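Long-range contacts in transmembrane oligosaccharyl transferase (Archaeoglobus fulgidus, PDB 3WAJ), which belongs to the STT3/AglB family of oligosaccharyl transferases, large membrane proteins with a multi-helix transmembrane region of the GT-C clan and a soluble C-terminal part: residues Trp49-Ile59 and Ala99-Leu109; His81-Leu89 and Asn160-Trp169. All blocks are in the same frame, centred on the assembly; numbering follows the deposited sequence.

Contact 1: residues Trp49-Ile59 and Ala99-Leu109; sequences WYYYRLIENTI and ATSGESLRAVL
The phenol oxygen of Tyr52 is approached by two residues one helical turn apart: Arg106 NE gives Tyr52 OH a weak hydrogen bond of 3.3 Å (158° at the hydrogen), and Gly102 CA lies 3.5 Å from that same Tyr52 OH. The oxygen sits at the edge of the guanidinium, near its plane. Arginine can serve the ring twice because its chain is bent at chi3 (-93°): the methylene CG of Arg106 rests over one face of the phenol, 3.8 Å from the centroid of the Tyr52 ring in a CH-pi contact, while NE turns toward the hydroxyl. The far end of the guanidinium is occupied elsewhere, with NH1 bound to Val41 O and Thr40 OG1, and Trp49 closes on the methylene CD of Arg106.

Glu56 OE1 stands over the opposite face of the Tyr52 ring from Arg106 CG, toward its rim. Glu56 OE1 and Arg106 NE, 7.0 Å apart, are not in contact and form no salt bridge. The other oxygen, Glu56 OE2, touches Ser101 CB at 3.3 Å.

Tyr52 drops as a knob among Gly102, Leu105, Arg106 and Leu109, and Leu105 answers by fitting among Tyr52, Ile55, Glu56 and Ile59, with Leu105 CD1 3.6 Å from Tyr52 CD2 at the ring edge. From Ile55 to Ile59 the contact is mostly aliphatic. Ile55 CD1 and Leu109 CD2 meet tip to tip at 3.7 Å, and Ile59 crosses Thr100 at about a right angle. Two helices crossing at 116° are thus joined by reciprocal knobs-into-holes packing, and since the one hydrogen bond between them is weak, cohesion between these segments probably rests mainly on shape and apolar burial.

Contact 2: residues His81-Leu89 and Asn160-Trp169; sequences HFGPFLVYL and NDHHIWEAFW. With ZN (zinc ion), chain B; SO4 (sulfate ion), chain C.
Phe85 lies at the centre of the tightly packed half of this contact, between Trp165 and Trp169. With CG anti to the backbone N (chi1 172°), its ring extends toward helix 163-181 and meets the two indoles in different ways. Its edge points at the face of Trp165, Phe85 CE1 coming to 3.4 Å from Trp165 CD2. Its own face receives the edge of Trp169, whose NE1 stands 3.4 Å from Phe85 CZ, the planes nearly perpendicular at 84°. Beside this T-shaped cluster, Leu86 wedges in crosswise: CG lies against Trp165 CD1, Leu86 CD2 reaches Asn160 OD1 at 3.5 Å, and CD1 abuts the backbone of Asp161. Leu89 CD2 touches Trp165 CZ2 obliquely.

The other half is looser and wet. The edge of His162 faces the Phe82 ring with the centroids 5.4 Å apart, and beyond this pair a sulfate ion, probably from the crystallisation liquor, bridges the segments. His81 NE2 donates to sulfate O1 at 3.1 Å in a nearly straight bond (173°), and His162 NE2 donates to sulfate O4 at 2.6 Å; Arg426 also binds the ion. Next to it, Asp161 OD2 and His163 NE2 each bind the zinc ion at 2.2 Å, three waters join them, and Asp47 belongs to the same site. Second-shell bonds brace these ligands: Asp161 OD1 accepts from His162 N, and His163 ND1 donates to Glu166 OE1. An Asp-x-His pair at the start of helix 163-181, its aspartate in the preceding loop, sharing the zinc with Asp47, is consistent with the paired DXD-like motifs of the STT3 family.

In the fold
Both contacts are mainly buried and lie in the N-terminal STT3 region, their centres 14 Å apart, yet they illustrate different chemistry. Contact 1 joins helices 47-60 and 102-118 by interlocking side chains, with Thr100 and Ser101 exposed; contact 2 combines an aromatic cluster with a metal and anion site. Their segments alternate along the chain, helix 84-96 of contact 2 being followed directly by helix 102-118 of contact 1. They also touch. Tyr51 OH lies 2.7 Å from His162 ND1, probably a hydrogen bond, Tyr51 stacks on Phe82, and Thr58 packs against Val87. Helix 47-60 thus lies against both helices 102-118 and 84-96, Ile55 touching each.

Contact 1: residues Trp49-Ile59 and Ala99-Leu109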
# COMPACT_ATOMS: atom_id res chain seq x y z
N TRP A 49 -4.36 6.38 5.41
CA TRP A 49 -5.38 7.33 4.99
C TRP A 49 -6.77 6.69 4.89
O TRP A 49 -7.79 7.36 5.11
CB TRP A 49 -4.98 8.02 3.68
CG TRP A 49 -3.77 8.87 3.90
CD1 TRP A 49 -2.47 8.46 3.88
CD2 TRP A 49 -3.74 10.28 4.24
NE1 TRP A 49 -1.63 9.52 4.17
CE2 TRP A 49 -2.39 10.65 4.39
CE3 TRP A 49 -4.73 11.24 4.43
CZ2 TRP A 49 -1.99 11.96 4.71
CZ3 TRP A 49 -4.33 12.56 4.74
CH2 TRP A 49 -2.97 12.90 4.88
N TYR A 50 -6.82 5.41 4.57
CA TYR A 50 -8.11 4.73 4.45
C TYR A 50 -8.68 4.37 5.83
O TYR A 50 -9.89 4.47 6.04
CB TYR A 50 -8.02 3.49 3.55
CG TYR A 50 -9.39 3.02 3.15
CD1 TYR A 50 -10.13 3.74 2.21
CD2 TYR A 50 -9.96 1.90 3.73
CE1 TYR A 50 -11.41 3.34 1.83
CE2 TYR A 50 -11.25 1.47 3.35
CZ TYR A 50 -11.96 2.21 2.40
OH TYR A 50 -13.23 1.83 2.02
N TYR A 51 -7.82 3.96 6.77
CA TYR A 51 -8.26 3.85 8.16
C TYR A 51 -8.91 5.15 8.61
O TYR A 51 -10.01 5.16 9.15
CB TYR A 51 -7.14 3.42 9.11
CG TYR A 51 -7.13 1.92 9.23
CD1 TYR A 51 -8.20 1.26 9.82
CD2 TYR A 51 -6.11 1.17 8.68
CE1 TYR A 51 -8.23 -0.13 9.87
CE2 TYR A 51 -6.12 -0.21 8.74
CZ TYR A 51 -7.19 -0.85 9.32
OH TYR A 51 -7.19 -2.22 9.38
N TYR A 52 -8.22 6.24 8.33
CA TYR A 52 -8.68 7.58 8.64
C TYR A 52 -10.08 7.80 8.07
O TYR A 52 -10.98 8.25 8.79
CB TYR A 52 -7.66 8.57 8.07
CG TYR A 52 -8.03 10.02 8.03
CD1 TYR A 52 -7.92 10.74 6.83
CD2 TYR A 52 -8.45 10.70 9.17
CE1 TYR A 52 -8.22 12.09 6.76
CE2 TYR A 52 -8.77 12.08 9.10
CZ TYR A 52 -8.64 12.75 7.89
OH TYR A 52 -8.93 14.09 7.79
N ARG A 53 -10.26 7.46 6.79
CA ARG A 53 -11.56 7.58 6.13
C ARG A 53 -12.61 6.77 6.90
O ARG A 53 -13.72 7.26 7.15
CB ARG A 53 -11.45 7.12 4.66
CG ARG A 53 -12.75 7.10 3.85
CD ARG A 53 -13.66 5.86 4.14
NE ARG A 53 -14.84 5.87 3.29
CZ ARG A 53 -15.87 6.70 3.47
NH1 ARG A 53 -15.88 7.54 4.49
NH2 ARG A 53 -16.90 6.67 2.63
N LEU A 54 -12.26 5.54 7.26
CA LEU A 54 -13.19 4.67 7.97
C LEU A 54 -13.50 5.18 9.38
O LEU A 54 -14.65 5.19 9.80
CB LEU A 54 -12.66 3.24 8.02
CG LEU A 54 -12.55 2.48 6.71
CD1 LEU A 54 -12.01 1.04 6.97
CD2 LEU A 54 -13.90 2.45 6.01
N ILE A 55 -12.46 5.59 10.12
CA ILE A 55 -12.63 6.01 11.50
C ILE A 55 -13.54 7.26 11.61
O ILE A 55 -14.42 7.34 12.45
CB ILE A 55 -11.26 6.20 12.20
CG1 ILE A 55 -10.62 4.84 12.46
CG2 ILE A 55 -11.40 6.98 13.51
CD1 ILE A 55 -9.13 4.90 12.82
N GLU A 56 -13.31 8.22 10.72
CA GLU A 56 -14.14 9.41 10.60
C GLU A 56 -15.61 9.05 10.37
O GLU A 56 -16.51 9.58 11.01
CB GLU A 56 -13.62 10.24 9.42
CG GLU A 56 -13.98 11.72 9.42
CD GLU A 56 -13.01 12.54 8.56
OE1 GLU A 56 -12.10 11.94 7.96
OE2 GLU A 56 -13.15 13.77 8.50
N ASN A 57 -15.84 8.13 9.44
CA ASN A 57 -17.19 7.68 9.14
C ASN A 57 -17.80 6.90 10.32
O ASN A 57 -18.98 7.03 10.64
CB ASN A 57 -17.19 6.82 7.87
CG ASN A 57 -18.56 6.32 7.52
OD1 ASN A 57 -19.11 5.48 8.22
ND2 ASN A 57 -19.12 6.83 6.42
N THR A 58 -16.98 6.09 10.97
CA THR A 58 -17.43 5.30 12.10
C THR A 58 -17.74 6.20 13.30
O THR A 58 -18.72 5.98 14.01
CB THR A 58 -16.38 4.28 12.50
OG1 THR A 58 -16.05 3.47 11.37
CG2 THR A 58 -16.89 3.41 13.65
N ILE A 59 -16.90 7.21 13.52
CA ILE A 59 -17.15 8.13 14.61
C ILE A 59 -18.53 8.75 14.42
O ILE A 59 -19.36 8.73 15.33
CB ILE A 59 -16.07 9.23 14.73
CG1 ILE A 59 -14.78 8.66 15.35
CG2 ILE A 59 -16.58 10.36 15.59
CD1 ILE A 59 -13.61 9.70 15.43
N ALA A 99 -11.50 14.58 19.14
CA ALA A 99 -10.89 14.90 17.87
C ALA A 99 -11.57 14.00 16.85
O ALA A 99 -11.16 12.85 16.63
CB ALA A 99 -9.41 14.64 17.91
N THR A 100 -12.61 14.53 16.22
CA THR A 100 -13.51 13.72 15.42
C THR A 100 -13.30 13.81 13.89
O THR A 100 -13.90 13.04 13.13
CB THR A 100 -14.96 14.03 15.80
OG1 THR A 100 -15.18 15.44 15.64
CG2 THR A 100 -15.22 13.64 17.27
N SER A 101 -12.46 14.75 13.45
CA SER A 101 -12.18 14.92 12.01
C SER A 101 -10.89 15.71 11.79
O SER A 101 -10.27 16.15 12.75
CB SER A 101 -13.37 15.59 11.29
OG SER A 101 -13.68 16.85 11.87
N GLY A 102 -10.49 15.86 10.52
CA GLY A 102 -9.36 16.70 10.15
C GLY A 102 -8.03 16.43 10.85
O GLY A 102 -7.74 15.27 11.24
N GLU A 103 -7.23 17.49 11.00
CA GLU A 103 -5.92 17.43 11.65
C GLU A 103 -5.94 16.82 13.04
O GLU A 103 -5.10 15.98 13.37
CB GLU A 103 -5.32 18.84 11.73
CG GLU A 103 -5.18 19.52 10.38
CD GLU A 103 -4.07 20.57 10.36
OE1 GLU A 103 -2.95 20.26 10.82
OE2 GLU A 103 -4.33 21.69 9.85
N SER A 104 -6.90 17.23 13.86
CA SER A 104 -7.00 16.71 15.22
C SER A 104 -7.13 15.19 15.23
O SER A 104 -6.42 14.51 15.97
CB SER A 104 -8.18 17.33 15.96
OG SER A 104 -8.34 18.67 15.57
N LEU A 105 -8.04 14.66 14.41
CA LEU A 105 -8.24 13.22 14.30
C LEU A 105 -6.94 12.55 13.88
O LEU A 105 -6.48 11.61 14.54
CB LEU A 105 -9.31 12.92 13.26
CG LEU A 105 -10.21 11.69 13.43
CD1 LEU A 105 -10.54 11.07 12.08
CD2 LEU A 105 -9.62 10.65 14.39
N ARG A 106 -6.35 13.04 12.79
CA ARG A 106 -5.11 12.50 12.24
C ARG A 106 -4.00 12.44 13.27
O ARG A 106 -3.28 11.43 13.37
CB ARG A 106 -4.68 13.33 11.01
CG ARG A 106 -5.29 12.84 9.69
CD ARG A 106 -4.79 13.65 8.50
NE ARG A 106 -5.70 14.76 8.22
CZ ARG A 106 -5.33 15.95 7.80
NH1 ARG A 106 -4.05 16.23 7.60
NH2 ARG A 106 -6.24 16.87 7.57
N ALA A 107 -3.86 13.52 14.04
CA ALA A 107 -2.86 13.59 15.11
C ALA A 107 -3.03 12.43 16.09
O ALA A 107 -2.09 11.66 16.33
CB ALA A 107 -2.95 14.91 15.84
N VAL A 108 -4.23 12.31 16.64
CA VAL A 108 -4.54 11.17 17.51
C VAL A 108 -4.20 9.84 16.81
O VAL A 108 -3.43 9.04 17.34
CB VAL A 108 -6.01 11.19 18.01
CG1 VAL A 108 -6.34 9.91 18.77
CG2 VAL A 108 -6.25 12.40 18.91
N LEU A 109 -4.75 9.61 15.62
CA LEU A 109 -4.50 8.37 14.89
C LEU A 109 -3.01 8.13 14.67
O LEU A 109 -2.56 6.99 14.70
CB LEU A 109 -5.22 8.36 13.54
CG LEU A 109 -6.73 8.53 13.66
CD1 LEU A 109 -7.38 8.34 12.29
CD2 LEU A 109 -7.31 7.54 14.69

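Contact 2: residues His81-Leu89 and Asn160-Trp169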
# COMPACT_ATOMS: atom_id res chain seq x y z
N HIS A 81 -12.12 -4.75 3.66
CA HIS A 81 -11.52 -5.81 4.47
C HIS A 81 -10.85 -5.30 5.74
O HIS A 81 -10.53 -6.09 6.63
CB HIS A 81 -10.56 -6.68 3.68
CG HIS A 81 -9.27 -6.00 3.33
ND1 HIS A 81 -9.15 -5.18 2.23
CD2 HIS A 81 -8.06 -6.01 3.94
CE1 HIS A 81 -7.92 -4.71 2.18
NE2 HIS A 81 -7.23 -5.19 3.20
N PHE A 82 -10.64 -3.99 5.85
CA PHE A 82 -9.98 -3.44 7.05
C PHE A 82 -10.79 -3.75 8.29
O PHE A 82 -11.99 -3.47 8.35
CB PHE A 82 -9.79 -1.92 6.94
CG PHE A 82 -8.60 -1.52 6.12
CD1 PHE A 82 -7.95 -2.45 5.29
CD2 PHE A 82 -8.10 -0.23 6.19
CE1 PHE A 82 -6.84 -2.07 4.52
CE2 PHE A 82 -6.98 0.16 5.43
CZ PHE A 82 -6.35 -0.76 4.60
N GLY A 83 -10.13 -4.34 9.28
CA GLY A 83 -10.82 -4.91 10.42
C GLY A 83 -11.40 -3.93 11.43
O GLY A 83 -10.96 -2.78 11.52
N PRO A 84 -12.39 -4.39 12.20
CA PRO A 84 -13.00 -3.54 13.23
C PRO A 84 -12.06 -3.19 14.38
O PRO A 84 -12.29 -2.15 14.98
CB PRO A 84 -14.19 -4.37 13.73
CG PRO A 84 -13.92 -5.80 13.29
CD PRO A 84 -13.12 -5.67 12.02
N PHE A 85 -11.05 -4.00 14.69
CA PHE A 85 -10.20 -3.65 15.82
C PHE A 85 -9.65 -2.22 15.74
O PHE A 85 -9.84 -1.40 16.64
CB PHE A 85 -9.03 -4.61 16.05
CG PHE A 85 -8.07 -4.10 17.10
CD1 PHE A 85 -6.85 -3.55 16.73
CD2 PHE A 85 -8.41 -4.12 18.45
CE1 PHE A 85 -5.98 -3.03 17.69
CE2 PHE A 85 -7.54 -3.62 19.42
CZ PHE A 85 -6.32 -3.07 19.04
N LEU A 86 -8.97 -1.92 14.64
CA LEU A 86 -8.31 -0.62 14.50
C LEU A 86 -9.34 0.45 14.20
O LEU A 86 -9.20 1.58 14.66
CB LEU A 86 -7.26 -0.64 13.38
CG LEU A 86 -5.92 0.08 13.58
CD1 LEU A 86 -5.33 0.52 12.23
CD2 LEU A 86 -6.00 1.24 14.56
N VAL A 87 -10.37 0.12 13.42
CA VAL A 87 -11.42 1.11 13.18
C VAL A 87 -12.01 1.56 14.52
O VAL A 87 -12.07 2.75 14.79
CB VAL A 87 -12.53 0.62 12.21
CG1 VAL A 87 -13.57 1.74 12.03
CG2 VAL A 87 -11.94 0.27 10.85
N TYR A 88 -12.42 0.62 15.37
CA TYR A 88 -12.97 1.01 16.66
C TYR A 88 -11.93 1.62 17.57
O TYR A 88 -12.20 2.68 18.14
CB TYR A 88 -13.75 -0.15 17.32
CG TYR A 88 -15.09 -0.38 16.65
CD1 TYR A 88 -16.17 0.45 16.90
CD2 TYR A 88 -15.25 -1.39 15.72
CE1 TYR A 88 -17.39 0.25 16.26
CE2 TYR A 88 -16.46 -1.60 15.08
CZ TYR A 88 -17.53 -0.78 15.36
OH TYR A 88 -18.73 -0.99 14.72
N LEU A 89 -10.75 1.01 17.71
CA LEU A 89 -9.68 1.64 18.50
C LEU A 89 -9.50 3.12 18.15
O LEU A 89 -9.46 3.98 19.04
CB LEU A 89 -8.34 0.90 18.35
CG LEU A 89 -7.17 1.50 19.16
CD1 LEU A 89 -7.54 1.64 20.64
CD2 LEU A 89 -5.90 0.67 19.03
N ASN A 160 -0.62 4.52 10.74
CA ASN A 160 -1.74 3.90 11.43
C ASN A 160 -2.39 2.80 10.59
O ASN A 160 -3.43 3.02 9.97
CB ASN A 160 -2.77 4.95 11.82
CG ASN A 160 -3.87 4.37 12.64
OD1 ASN A 160 -3.63 3.51 13.49
ND2 ASN A 160 -5.10 4.79 12.37
N ASP A 161 -1.76 1.63 10.59
CA ASP A 161 -2.20 0.50 9.79
C ASP A 161 -2.28 -0.70 10.74
O ASP A 161 -1.83 -0.61 11.89
CB ASP A 161 -1.22 0.25 8.63
CG ASP A 161 -1.83 -0.52 7.48
OD1 ASP A 161 -2.89 -1.17 7.66
OD2 ASP A 161 -1.25 -0.48 6.38
N HIS A 162 -2.85 -1.82 10.28
CA HIS A 162 -3.11 -2.93 11.17
C HIS A 162 -1.94 -3.92 11.32
O HIS A 162 -2.04 -4.89 12.07
CB HIS A 162 -4.39 -3.67 10.74
CG HIS A 162 -4.34 -4.19 9.34
ND1 HIS A 162 -5.29 -3.86 8.39
CD2 HIS A 162 -3.47 -5.02 8.72
CE1 HIS A 162 -4.99 -4.46 7.24
NE2 HIS A 162 -3.89 -5.17 7.42
N HIS A 163 -0.84 -3.69 10.60
CA HIS A 163 0.25 -4.67 10.60
C HIS A 163 0.94 -4.78 11.97
O HIS A 163 1.37 -5.86 12.37
CB HIS A 163 1.28 -4.41 9.47
CG HIS A 163 0.67 -4.25 8.12
ND1 HIS A 163 0.09 -5.31 7.43
CD2 HIS A 163 0.53 -3.17 7.31
CE1 HIS A 163 -0.39 -4.87 6.28
NE2 HIS A 163 -0.11 -3.58 6.18
N ILE A 164 1.05 -3.66 12.69
CA ILE A 164 1.60 -3.75 14.04
C ILE A 164 0.68 -4.61 14.90
O ILE A 164 1.15 -5.38 15.73
CB ILE A 164 1.89 -2.37 14.70
CG1 ILE A 164 2.44 -2.55 16.12
CG2 ILE A 164 0.64 -1.49 14.73
CD1 ILE A 164 3.81 -3.21 16.17
N TRP A 165 -0.63 -4.51 14.66
CA TRP A 165 -1.59 -5.22 15.49
C TRP A 165 -1.72 -6.70 15.16
O TRP A 165 -2.10 -7.50 16.02
CB TRP A 165 -2.95 -4.52 15.46
CG TRP A 165 -2.83 -3.11 15.96
CD1 TRP A 165 -2.88 -1.96 15.22
CD2 TRP A 165 -2.63 -2.70 17.32
NE1 TRP A 165 -2.73 -0.87 16.03
CE2 TRP A 165 -2.58 -1.29 17.33
CE3 TRP A 165 -2.50 -3.39 18.52
CZ2 TRP A 165 -2.39 -0.56 18.51
CZ3 TRP A 165 -2.31 -2.67 19.69
CH2 TRP A 165 -2.26 -1.26 19.68
N GLU A 166 -1.42 -7.05 13.92
CA GLU A 166 -1.27 -8.45 13.57
C GLU A 166 -0.17 -9.02 14.45
O GLU A 166 -0.35 -10.04 15.11
CB GLU A 166 -0.87 -8.61 12.11
CG GLU A 166 -1.94 -8.31 11.11
CD GLU A 166 -1.42 -8.42 9.70
OE1 GLU A 166 -1.36 -7.39 9.00
OE2 GLU A 166 -1.04 -9.55 9.30
N ALA A 167 0.98 -8.35 14.47
CA ALA A 167 2.10 -8.84 15.27
C ALA A 167 1.75 -8.88 16.76
O ALA A 167 1.95 -9.88 17.44
CB ALA A 167 3.35 -8.02 15.04
N PHE A 168 1.18 -7.79 17.26
CA PHE A 168 0.86 -7.66 18.67
C PHE A 168 -0.12 -8.75 19.12
O PHE A 168 0.12 -9.43 20.11
CB PHE A 168 0.31 -6.26 18.97
CG PHE A 168 0.08 -5.98 20.44
CD1 PHE A 168 0.97 -5.18 21.14
CD2 PHE A 168 -1.03 -6.49 21.10
CE1 PHE A 168 0.76 -4.90 22.47
CE2 PHE A 168 -1.24 -6.23 22.44
CZ PHE A 168 -0.34 -5.42 23.13
N TRP A 169 -1.23 -8.93 18.42
CA TRP A 169 -2.20 -9.92 18.86
C TRP A 169 -1.75 -11.36 18.60
O TRP A 169 -2.14 -12.28 19.33
CB TRP A 169 -3.61 -9.63 18.32
CG TRP A 169 -4.17 -8.31 18.83
CD1 TRP A 169 -4.47 -7.20 18.09
CD2 TRP A 169 -4.46 -7.97 20.20
NE1 TRP A 169 -4.95 -6.20 18.91
CE2 TRP A 169 -4.94 -6.64 20.21
CE3 TRP A 169 -4.37 -8.66 21.41
CZ2 TRP A 169 -5.33 -5.99 21.39
CZ3 TRP A 169 -4.75 -8.02 22.58
CH2 TRP A 169 -5.22 -6.69 22.57
ZN ZN B . -0.99 -2.08 4.89
S SO4 C . -3.68 -6.19 3.92
O1 SO4 C . -4.25 -4.84 3.86
O2 SO4 C . -4.55 -7.09 3.15
O3 SO4 C . -2.33 -6.16 3.35
O4 SO4 C . -3.59 -6.70 5.30
O HOH W 1 -3.16 -2.41 5.48
O HOH W 2 -0.89 -3.74 3.00
O HOH W 3 -0.04 -0.79 3.43